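Local coordinates for protein probable adenylyl-sulfate kinase (Synechocystis sp., PDB 5CB8) that catalyses the second step of sulfate activation, transferring a phosphate from ATP to adenosine 5'-phosphosulfate to give 3'-phosphoadenylyl sulfate, at residues 40-45 against 101-106; 63-68 against 77-82. One frame throughout, in Å; residues are numbered along the deposited sequence.

Interaction 1 of 2, residues 40-45 against 101-106; sequences TITHAL and LVSAIS. With ADX (adenosine-5'-phosphosulfate), chain G.
Two hydroxyl side chains, Thr42 and Ser103, face each other in the buried core without bonding: Thr42 OG1 rests on the methylene carbon Ser103 CB at 3.5 Å, while Ser103 OG stays 3.9 Å from Thr42 OG1. The threonine hydroxyl instead bonds back to the carbonyl of Lys38, one turn earlier in its helix. That bond depends on OG1 lying beside the backbone N (chi1 -63°). Ser103 turns toward Lys38 and Thr39, at the start of the same helix.

Farther along the helix, the CD2 methyl of Leu101 lies 3.7 Å from the backbone oxygen Thr42 O; the one apolar side-chain touch is Leu45 CD2 to Leu101 CG, a loose 4.3 Å. Helix 40-45 runs nearly antiparallel to strand 101-103, at 165°, their axes 9.0 Å apart.

From Ala104 on, the chain leads into the substrate site. Ile105 N donates to phosphate oxygen O2A of adenosine-5'-phosphosulfate, Ser106 N to its sulfate oxygen O2B, and Ile105 CD1 lies 3.5 Å from C2 of the adenine. Ser106 OG folds back onto Ala104 O at 2.8 Å, from above the carbonyl plane; Ser106 is, by similarity, the phosphoserine intermediate. A helix that follows the probable ATP-binding P-loop and packs on a parallel sheet is characteristic of P-loop kinases.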
ATOM      1  N   THR B  40      -5.827   2.366 -21.197  1.00 20.82           N
ATOM      2  CA  THR B  40      -5.201   3.011 -22.349  1.00 24.61           C
ATOM      3  C   THR B  40      -4.814   4.462 -22.037  1.00 22.47           C
ATOM      4  O   THR B  40      -3.709   4.915 -22.375  1.00 24.51           O
ATOM      5  CB  THR B  40      -6.130   2.962 -23.574  1.00 28.99           C
ATOM      6  OG1 THR B  40      -6.324   1.597 -23.969  1.00 28.26           O
ATOM      7  CG2 THR B  40      -5.536   3.734 -24.741  1.00 27.38           C
ATOM      8  N   ILE B  41      -5.725   5.179 -21.384  1.00 20.26           N
ATOM      9  CA  ILE B  41      -5.479   6.565 -20.989  1.00 23.77           C
ATOM     10  C   ILE B  41      -4.407   6.616 -19.911  1.00 19.52           C
ATOM     11  O   ILE B  41      -3.505   7.459 -19.950  1.00 20.90           O
ATOM     12  CB  ILE B  41      -6.766   7.244 -20.463  1.00 18.64           C
ATOM     13  CG1 ILE B  41      -7.760   7.463 -21.611  1.00 19.98           C
ATOM     14  CG2 ILE B  41      -6.437   8.592 -19.799  1.00 18.61           C
ATOM     15  CD1 ILE B  41      -9.132   7.981 -21.161  1.00 20.99           C
ATOM     16  N   THR B  42      -4.520   5.717 -18.939  1.00 19.93           N
ATOM     17  CA  THR B  42      -3.536   5.613 -17.872  1.00 20.26           C
ATOM     18  C   THR B  42      -2.129   5.469 -18.434  1.00 24.73           C
ATOM     19  O   THR B  42      -1.212   6.195 -18.033  1.00 23.65           O
ATOM     20  CB  THR B  42      -3.864   4.422 -16.964  1.00 20.45           C
ATOM     21  OG1 THR B  42      -5.137   4.660 -16.352  1.00 19.18           O
ATOM     22  CG2 THR B  42      -2.806   4.249 -15.878  1.00 21.05           C
ATOM     23  N   HIS B  43      -1.959   4.545 -19.375  1.00 21.30           N
ATOM     24  CA  HIS B  43      -0.630   4.265 -19.908  1.00 27.64           C
ATOM     25  C   HIS B  43      -0.093   5.445 -20.705  1.00 26.56           C
ATOM     26  O   HIS B  43       1.087   5.785 -20.607  1.00 26.33           O
ATOM     27  CB  HIS B  43      -0.657   2.987 -20.746  1.00 29.22           C
ATOM     28  CG  HIS B  43      -0.847   1.743 -19.932  1.00 40.29           C
ATOM     29  ND1 HIS B  43      -1.184   0.530 -20.494  1.00 45.81           N
ATOM     30  CD2 HIS B  43      -0.738   1.525 -18.599  1.00 34.95           C
ATOM     31  CE1 HIS B  43      -1.274  -0.383 -19.542  1.00 41.98           C
ATOM     32  NE2 HIS B  43      -1.011   0.195 -18.382  1.00 38.91           N
ATOM     33  N   ALA B  44      -0.965   6.088 -21.478  1.00 28.21           N
ATOM     34  CA  ALA B  44      -0.550   7.236 -22.281  1.00 29.15           C
ATOM     35  C   ALA B  44      -0.193   8.415 -21.386  1.00 29.09           C
ATOM     36  O   ALA B  44       0.775   9.141 -21.644  1.00 28.88           O
ATOM     37  CB  ALA B  44      -1.644   7.621 -23.270  1.00 26.66           C
ATOM     38  N   LEU B  45      -0.987   8.610 -20.339  1.00 22.76           N
ATOM     39  CA  LEU B  45      -0.730   9.669 -19.371  1.00 27.35           C
ATOM     40  C   LEU B  45       0.564   9.407 -18.594  1.00 22.87           C
ATOM     41  O   LEU B  45       1.347  10.321 -18.341  1.00 27.90           O
ATOM     42  CB  LEU B  45      -1.905   9.783 -18.396  1.00 23.81           C
ATOM     43  CG  LEU B  45      -1.765  10.875 -17.334  1.00 25.50           C
ATOM     44  CD1 LEU B  45      -1.546  12.230 -17.994  1.00 23.35           C
ATOM     45  CD2 LEU B  45      -2.983  10.904 -16.411  1.00 23.94           C
ATOM     46  N   LEU B 101      -1.435   7.358 -10.286  1.00 17.17           N
ATOM     47  CA  LEU B 101      -2.460   7.109 -11.305  1.00 15.87           C
ATOM     48  C   LEU B 101      -3.226   5.855 -10.928  1.00 17.54           C
ATOM     49  O   LEU B 101      -2.661   4.763 -10.935  1.00 19.13           O
ATOM     50  CB  LEU B 101      -1.821   6.895 -12.685  1.00 16.81           C
ATOM     51  CG  LEU B 101      -1.444   8.091 -13.559  1.00 33.22           C
ATOM     52  CD1 LEU B 101      -0.838   9.212 -12.765  1.00 29.10           C
ATOM     53  CD2 LEU B 101      -0.499   7.674 -14.679  1.00 30.54           C
ATOM     54  N   VAL B 102      -4.506   6.002 -10.604  1.00 14.53           N
ATOM     55  CA  VAL B 102      -5.338   4.839 -10.279  1.00 13.89           C
ATOM     56  C   VAL B 102      -6.288   4.554 -11.428  1.00 14.65           C
ATOM     57  O   VAL B 102      -6.905   5.473 -11.978  1.00 15.34           O
ATOM     58  CB  VAL B 102      -6.154   5.068  -9.001  1.00 13.31           C
ATOM     59  CG1 VAL B 102      -7.111   3.882  -8.746  1.00 12.81           C
ATOM     60  CG2 VAL B 102      -5.218   5.262  -7.806  1.00 14.99           C
ATOM     61  N   SER B 103      -6.388   3.285 -11.809  1.00 13.94           N
ATOM     62  CA  SER B 103      -7.356   2.868 -12.811  1.00 14.08           C
ATOM     63  C   SER B 103      -8.152   1.717 -12.215  1.00 15.53           C
ATOM     64  O   SER B 103      -7.626   0.616 -12.045  1.00 15.43           O
ATOM     65  CB  SER B 103      -6.654   2.398 -14.084  1.00 19.12           C
ATOM     66  OG  SER B 103      -7.599   1.970 -15.053  1.00 19.87           O
ATOM     67  N   ALA B 104      -9.415   1.971 -11.890  1.00 14.28           N
ATOM     68  CA  ALA B 104     -10.249   0.957 -11.255  1.00 12.68           C
ATOM     69  C   ALA B 104     -11.701   1.254 -11.567  1.00 15.13           C
ATOM     70  O   ALA B 104     -12.096   2.415 -11.602  1.00 13.95           O
ATOM     71  CB  ALA B 104     -10.023   0.947  -9.739  1.00 15.55           C
ATOM     72  N   ILE B 105     -12.495   0.211 -11.795  1.00 13.10           N
ATOM     73  CA  ILE B 105     -13.904   0.430 -12.091  1.00 13.27           C
ATOM     74  C   ILE B 105     -14.508   1.314 -11.012  1.00 18.52           C
ATOM     75  O   ILE B 105     -15.173   2.294 -11.339  1.00 16.00           O
ATOM     76  CB  ILE B 105     -14.698  -0.880 -12.216  1.00 15.68           C
ATOM     77  CG1 ILE B 105     -14.332  -1.605 -13.513  1.00 13.07           C
ATOM     78  CG2 ILE B 105     -16.201  -0.596 -12.215  1.00 12.67           C
ATOM     79  CD1 ILE B 105     -15.051  -2.952 -13.653  1.00 15.85           C
ATOM     80  N   SER B 106     -14.210   1.005  -9.744  1.00 12.54           N
ATOM     81  CA  SER B 106     -14.701   1.784  -8.597  1.00 12.05           C
ATOM     82  C   SER B 106     -16.135   2.276  -8.785  1.00 12.30           C
ATOM     83  O   SER B 106     -16.386   3.485  -8.868  1.00 14.24           O
ATOM     84  CB  SER B 106     -13.769   2.963  -8.290  1.00 12.98           C
ATOM     85  OG  SER B 106     -13.406   3.682  -9.461  1.00 15.69           O
TER
HETATM   86  SB  ADX G 301     -13.581  -2.723  -8.784  1.00 13.95           S
HETATM   87  O1B ADX G 301     -13.214  -3.377  -7.522  1.00 14.18           O
HETATM   88  O2B ADX G 301     -13.042  -1.353  -8.858  1.00 14.54           O
HETATM   89  O3B ADX G 301     -15.045  -2.723  -8.911  1.00 13.25           O
HETATM   90  PA  ADX G 301     -11.532  -3.483 -10.476  1.00 14.47           P
HETATM   91  O1A ADX G 301     -10.550  -3.637  -9.319  1.00 13.39           O
HETATM   92  O2A ADX G 301     -11.223  -2.267 -11.344  1.00 12.43           O
HETATM   93  O3A ADX G 301     -13.033  -3.522  -9.947  1.00 14.20           O
HETATM   94  O5' ADX G 301     -11.409  -4.801 -11.377  1.00 13.74           O
HETATM   95  C5' ADX G 301     -12.134  -4.889 -12.568  1.00 13.53           C
HETATM   96  C4' ADX G 301     -11.602  -5.820 -13.511  1.00 19.12           C
HETATM   97  O4' ADX G 301     -11.887  -7.182 -13.028  1.00 20.96           O
HETATM   98  C3' ADX G 301     -12.254  -5.687 -14.817  1.00 31.36           C
HETATM   99  O3' ADX G 301     -11.431  -5.005 -15.658  1.00 38.44           O
HETATM  100  C2' ADX G 301     -12.429  -7.072 -15.312  1.00 37.22           C
HETATM  101  O2' ADX G 301     -11.397  -7.402 -16.121  1.00 48.90           O
HETATM  102  C1' ADX G 301     -12.373  -7.954 -14.107  1.00 26.83           C
HETATM  103  N9  ADX G 301     -13.612  -8.560 -13.713  1.00 24.54           N
HETATM  104  C8  ADX G 301     -13.807  -9.868 -13.418  1.00 22.23           C
HETATM  105  N7  ADX G 301     -15.043 -10.017 -12.930  1.00 18.79           N
HETATM  106  C5  ADX G 301     -15.646  -8.802 -12.898  1.00 18.15           C
HETATM  107  C6  ADX G 301     -16.904  -8.373 -12.480  1.00 14.88           C
HETATM  108  N6  ADX G 301     -17.859  -9.306 -11.907  1.00 14.62           N
HETATM  109  N1  ADX G 301     -17.210  -7.062 -12.586  1.00 17.18           N
HETATM  110  C2  ADX G 301     -16.309  -6.179 -13.072  1.00 16.78           C
HETATM  111  N3  ADX G 301     -15.088  -6.562 -13.472  1.00 16.84           N
HETATM  112  C4  ADX G 301     -14.727  -7.866 -13.396  1.00 20.04           C

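Interaction 2 of 2, residues 63-68 against 77-82; sequences VVRTNL and EDRDTN. With ADX (adenosine-5'-phosphosulfate), chain G; SO4 (sulfate ion), chain I.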
ATOM      1  N   VAL B  63      -4.152  -5.132 -12.236  1.00 18.39           N
ATOM      2  CA  VAL B  63      -2.813  -5.561 -11.825  1.00 17.93           C
ATOM      3  C   VAL B  63      -2.718  -5.717 -10.305  1.00 19.92           C
ATOM      4  O   VAL B  63      -2.203  -6.725  -9.810  1.00 20.73           O
ATOM      5  CB  VAL B  63      -1.742  -4.587 -12.320  1.00 16.64           C
ATOM      6  CG1 VAL B  63      -0.365  -5.011 -11.826  1.00 21.08           C
ATOM      7  CG2 VAL B  63      -1.758  -4.536 -13.848  1.00 19.90           C
ATOM      8  N   VAL B  64      -3.236  -4.746  -9.556  1.00 17.20           N
ATOM      9  CA  VAL B  64      -3.135  -4.865  -8.099  1.00 19.27           C
ATOM     10  C   VAL B  64      -3.959  -6.029  -7.556  1.00 18.29           C
ATOM     11  O   VAL B  64      -3.635  -6.577  -6.499  1.00 18.41           O
ATOM     12  CB  VAL B  64      -3.442  -3.553  -7.355  1.00 23.34           C
ATOM     13  CG1 VAL B  64      -2.484  -2.458  -7.833  1.00 23.61           C
ATOM     14  CG2 VAL B  64      -4.888  -3.135  -7.560  1.00 19.96           C
ATOM     15  N   ARG B  65      -4.996  -6.437  -8.287  1.00 14.44           N
ATOM     16  CA  ARG B  65      -5.763  -7.623  -7.878  1.00 19.31           C
ATOM     17  C   ARG B  65      -4.954  -8.918  -7.987  1.00 22.74           C
ATOM     18  O   ARG B  65      -5.411  -9.985  -7.565  1.00 18.21           O
ATOM     19  CB  ARG B  65      -7.083  -7.744  -8.653  1.00 15.58           C
ATOM     20  CG  ARG B  65      -8.214  -6.882  -8.075  1.00 16.18           C
ATOM     21  CD  ARG B  65      -9.473  -6.962  -8.953  1.00 14.90           C
ATOM     22  NE  ARG B  65     -10.617  -6.280  -8.342  1.00 14.99           N
ATOM     23  CZ  ARG B  65     -11.456  -6.862  -7.485  1.00 17.28           C
ATOM     24  NH1 ARG B  65     -11.274  -8.134  -7.123  1.00 15.38           N
ATOM     25  NH2 ARG B  65     -12.466  -6.175  -6.972  1.00 12.74           N
ATOM     26  N   THR B  66      -3.748  -8.832  -8.536  1.00 21.36           N
ATOM     27  CA  THR B  66      -2.862  -9.991  -8.534  1.00 18.97           C
ATOM     28  C   THR B  66      -1.829  -9.904  -7.409  1.00 25.17           C
ATOM     29  O   THR B  66      -1.043 -10.835  -7.217  1.00 26.38           O
ATOM     30  CB  THR B  66      -2.111 -10.155  -9.867  1.00 23.47           C
ATOM     31  OG1 THR B  66      -1.151  -9.103  -9.999  1.00 21.45           O
ATOM     32  CG2 THR B  66      -3.079 -10.123 -11.052  1.00 24.01           C
ATOM     33  N   ASN B  67      -1.807  -8.784  -6.689  1.00 21.26           N
ATOM     34  CA  ASN B  67      -0.877  -8.627  -5.562  1.00 23.74           C
ATOM     35  C   ASN B  67      -1.528  -7.998  -4.324  1.00 16.25           C
ATOM     36  O   ASN B  67      -2.029  -8.717  -3.447  1.00 21.64           O
ATOM     37  CB  ASN B  67       0.425  -7.894  -5.970  1.00 26.59           C
ATOM     38  CG  ASN B  67       0.177  -6.583  -6.732  1.00 34.92           C
ATOM     39  OD1 ASN B  67      -0.596  -5.724  -6.302  1.00 31.24           O
ATOM     40  ND2 ASN B  67       0.864  -6.421  -7.857  1.00 45.67           N
ATOM     41  N   LEU B  68      -1.511  -6.671  -4.262  1.00 15.61           N
ATOM     42  CA  LEU B  68      -2.111  -5.901  -3.168  1.00 19.80           C
ATOM     43  C   LEU B  68      -3.508  -6.371  -2.775  1.00 17.04           C
ATOM     44  O   LEU B  68      -3.838  -6.455  -1.582  1.00 17.17           O
ATOM     45  CB  LEU B  68      -2.187  -4.421  -3.562  1.00 19.88           C
ATOM     46  CG  LEU B  68      -2.752  -3.464  -2.504  1.00 20.83           C
ATOM     47  CD1 LEU B  68      -1.814  -3.383  -1.317  1.00 21.72           C
ATOM     48  CD2 LEU B  68      -3.003  -2.075  -3.078  1.00 22.50           C
ATOM     49  N   GLU B  77     -18.917  -6.098  -0.796  1.00 14.90           N
ATOM     50  CA  GLU B  77     -17.910  -6.030   0.270  1.00 17.87           C
ATOM     51  C   GLU B  77     -16.491  -6.027  -0.273  1.00 16.98           C
ATOM     52  O   GLU B  77     -15.621  -5.259   0.192  1.00 15.46           O
ATOM     53  CB  GLU B  77     -18.045  -7.225   1.214  1.00 22.72           C
ATOM     54  CG  GLU B  77     -19.178  -7.140   2.198  1.00 44.45           C
ATOM     55  CD  GLU B  77     -19.069  -8.222   3.249  1.00 54.84           C
ATOM     56  OE1 GLU B  77     -18.350  -9.218   2.994  1.00 49.62           O
ATOM     57  OE2 GLU B  77     -19.686  -8.076   4.326  1.00 61.53           O
ATOM     58  N   ASP B  78     -16.237  -6.909  -1.236  1.00 16.02           N
ATOM     59  CA  ASP B  78     -14.887  -7.051  -1.766  1.00 13.99           C
ATOM     60  C   ASP B  78     -14.484  -5.866  -2.649  1.00 14.38           C
ATOM     61  O   ASP B  78     -13.317  -5.456  -2.640  1.00 17.03           O
ATOM     62  CB  ASP B  78     -14.746  -8.382  -2.520  1.00 14.24           C
ATOM     63  CG  ASP B  78     -14.497  -9.559  -1.593  1.00 20.85           C
ATOM     64  OD1 ASP B  78     -14.570  -9.382  -0.350  1.00 19.54           O
ATOM     65  OD2 ASP B  78     -14.236 -10.672  -2.110  1.00 21.29           O
ATOM     66  N   ARG B  79     -15.427  -5.309  -3.409  1.00 12.99           N
ATOM     67  CA  ARG B  79     -15.104  -4.113  -4.191  1.00 12.57           C
ATOM     68  C   ARG B  79     -14.823  -2.930  -3.268  1.00 13.77           C
ATOM     69  O   ARG B  79     -13.948  -2.098  -3.557  1.00 12.73           O
ATOM     70  CB  ARG B  79     -16.233  -3.756  -5.168  1.00 12.40           C
ATOM     71  CG  ARG B  79     -16.467  -4.779  -6.284  1.00 13.79           C
ATOM     72  CD  ARG B  79     -17.569  -4.265  -7.193  1.00 12.46           C
ATOM     73  NE  ARG B  79     -18.145  -5.266  -8.092  1.00 12.69           N
ATOM     74  CZ  ARG B  79     -17.923  -5.330  -9.402  1.00 16.34           C
ATOM     75  NH1 ARG B  79     -17.080  -4.486  -9.989  1.00 12.51           N
ATOM     76  NH2 ARG B  79     -18.538  -6.259 -10.128  1.00 13.03           N
ATOM     77  N   ASP B  80     -15.549  -2.855  -2.152  1.00 14.03           N
ATOM     78  CA  ASP B  80     -15.289  -1.796  -1.175  1.00 14.41           C
ATOM     79  C   ASP B  80     -13.904  -1.972  -0.563  1.00 13.09           C
ATOM     80  O   ASP B  80     -13.136  -1.013  -0.439  1.00 12.94           O
ATOM     81  CB  ASP B  80     -16.360  -1.765  -0.071  1.00 13.74           C
ATOM     82  CG  ASP B  80     -17.689  -1.198  -0.552  1.00 21.18           C
ATOM     83  OD1 ASP B  80     -17.773  -0.771  -1.722  1.00 14.42           O
ATOM     84  OD2 ASP B  80     -18.651  -1.160   0.249  1.00 17.31           O
ATOM     85  N   THR B  81     -13.588  -3.200  -0.171  1.00 13.40           N
ATOM     86  CA  THR B  81     -12.276  -3.472   0.404  1.00 14.60           C
ATOM     87  C   THR B  81     -11.192  -3.129  -0.607  1.00 13.79           C
ATOM     88  O   THR B  81     -10.184  -2.496  -0.267  1.00 14.70           O
ATOM     89  CB  THR B  81     -12.141  -4.935   0.824  1.00 18.61           C
ATOM     90  OG1 THR B  81     -13.115  -5.216   1.834  1.00 14.82           O
ATOM     91  CG2 THR B  81     -10.741  -5.206   1.379  1.00 17.20           C
ATOM     92  N   ASN B  82     -11.411  -3.539  -1.852  1.00 12.74           N
ATOM     93  CA  ASN B  82     -10.432  -3.312  -2.912  1.00 13.62           C
ATOM     94  C   ASN B  82     -10.135  -1.828  -3.090  1.00 14.18           C
ATOM     95  O   ASN B  82      -8.978  -1.391  -3.031  1.00 12.53           O
ATOM     96  CB  ASN B  82     -10.943  -3.936  -4.219  1.00 12.33           C
ATOM     97  CG  ASN B  82      -9.963  -3.770  -5.378  1.00 16.23           C
ATOM     98  OD1 ASN B  82      -8.797  -4.178  -5.294  1.00 14.26           O
ATOM     99  ND2 ASN B  82     -10.440  -3.197  -6.479  1.00 14.35           N
TER
HETATM  100  SB  ADX G 301     -13.581  -2.723  -8.784  1.00 13.95           S
HETATM  101  O1B ADX G 301     -13.214  -3.377  -7.522  1.00 14.18           O
HETATM  102  O2B ADX G 301     -13.042  -1.353  -8.858  1.00 14.54           O
HETATM  103  O3B ADX G 301     -15.045  -2.723  -8.911  1.00 13.25           O
HETATM  104  PA  ADX G 301     -11.532  -3.483 -10.476  1.00 14.47           P
HETATM  105  O1A ADX G 301     -10.550  -3.637  -9.319  1.00 13.39           O
HETATM  106  O2A ADX G 301     -11.223  -2.267 -11.344  1.00 12.43           O
HETATM  107  O3A ADX G 301     -13.033  -3.522  -9.947  1.00 14.20           O
HETATM  108  O5' ADX G 301     -11.409  -4.801 -11.377  1.00 13.74           O
HETATM  109  C5' ADX G 301     -12.134  -4.889 -12.568  1.00 13.53           C
HETATM  110  C4' ADX G 301     -11.602  -5.820 -13.511  1.00 19.12           C
HETATM  111  O4' ADX G 301     -11.887  -7.182 -13.028  1.00 20.96           O
HETATM  112  C3' ADX G 301     -12.254  -5.687 -14.817  1.00 31.36           C
HETATM  113  O3' ADX G 301     -11.431  -5.005 -15.658  1.00 38.44           O
HETATM  114  C2' ADX G 301     -12.429  -7.072 -15.312  1.00 37.22           C
HETATM  115  O2' ADX G 301     -11.397  -7.402 -16.121  1.00 48.90           O
HETATM  116  C1' ADX G 301     -12.373  -7.954 -14.107  1.00 26.83           C
HETATM  117  N9  ADX G 301     -13.612  -8.560 -13.713  1.00 24.54           N
HETATM  118  C8  ADX G 301     -13.807  -9.868 -13.418  1.00 22.23           C
HETATM  119  N7  ADX G 301     -15.043 -10.017 -12.930  1.00 18.79           N
HETATM  120  C5  ADX G 301     -15.646  -8.802 -12.898  1.00 18.15           C
HETATM  121  C6  ADX G 301     -16.904  -8.373 -12.480  1.00 14.88           C
HETATM  122  N6  ADX G 301     -17.859  -9.306 -11.907  1.00 14.62           N
HETATM  123  N1  ADX G 301     -17.210  -7.062 -12.586  1.00 17.18           N
HETATM  124  C2  ADX G 301     -16.309  -6.179 -13.072  1.00 16.78           C
HETATM  125  N3  ADX G 301     -15.088  -6.562 -13.472  1.00 16.84           N
HETATM  126  C4  ADX G 301     -14.727  -7.866 -13.396  1.00 20.04           C
HETATM  127  S   SO4 I 303     -12.976  -2.626   4.312  1.00 41.04           S
HETATM  128  O1  SO4 I 303     -11.781  -1.839   3.994  1.00 26.31           O
HETATM  129  O2  SO4 I 303     -12.634  -4.051   4.211  1.00 41.79           O
HETATM  130  O3  SO4 I 303     -13.404  -2.324   5.680  1.00 45.84           O
HETATM  131  O4  SO4 I 303     -14.078  -2.299   3.380  1.00 20.19           O
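Sulfate oxygen O1B of adenosine-5'-phosphosulfate is held by donors from both segments: Arg65 NH2 at 2.9 Å, almost straight at 168°, and Asn82 ND2 at 3.0 Å. Next to it, phosphate oxygen O1A takes Arg65 NE at 2.8 Å and a weak, bent bond from Asn82 ND2. One guanidinium edge and one amide nitrogen thus span the phosphate and the sulfate together, which should fix the turn of the phosphosulfate link.

The two side chains cross at about a right angle, with the Asn82 amide over one face of the Arg65 guanidinium, toward its rim, and the planes 46° apart. Asn82 ND2 lies 3.6 Å from both Arg65 NE and Arg65 NH2; all are donors, and their closeness is consistent with the anion oxygens they share. Asn82 CG stands anti to the backbone N (chi1 -179°), which carries the amide off the helix toward Arg65; its OD1 bonds to Thr69, leaving ND2 to face the ligand. Arg65 is steadied by Gly73 O on NH1 and by a cation-pi contact with Phe74.

Arg79, one turn before Asn82, reaches past the sulfate with an extended chain. Its NH1 meets sulfate oxygen O3B in the guanidinium plane at 2.9 Å, and its NE pairs with Asp159. The positive charge of the two arginines probably balances the anionic phosphosulfate, and with Asn82 they form part of the adenosine-5'-phosphosulfate pocket of an APS kinase.

In the fold
Both contacts meet the same adenosine-5'-phosphosulfate molecule, yet they belong to different layers of the fold. Interaction 1 lies near the centre of the chain, wholly buried, where a helix packs on the parallel sheet; residues 104-106 meet the ligand, their hydrogen bonds to it coming from backbone amides. Interaction 2, about 15 Å away between centres, is partly buried and lies farther out, where Asn67 and Leu68 also pack against the second subunit; its segments meet mainly through charged and amide side chains that share the ligand. Helix 76-94, which carries 77-82, is followed in the chain by strand 99-103; interaction 2 lies wholly between the two segments of interaction 1.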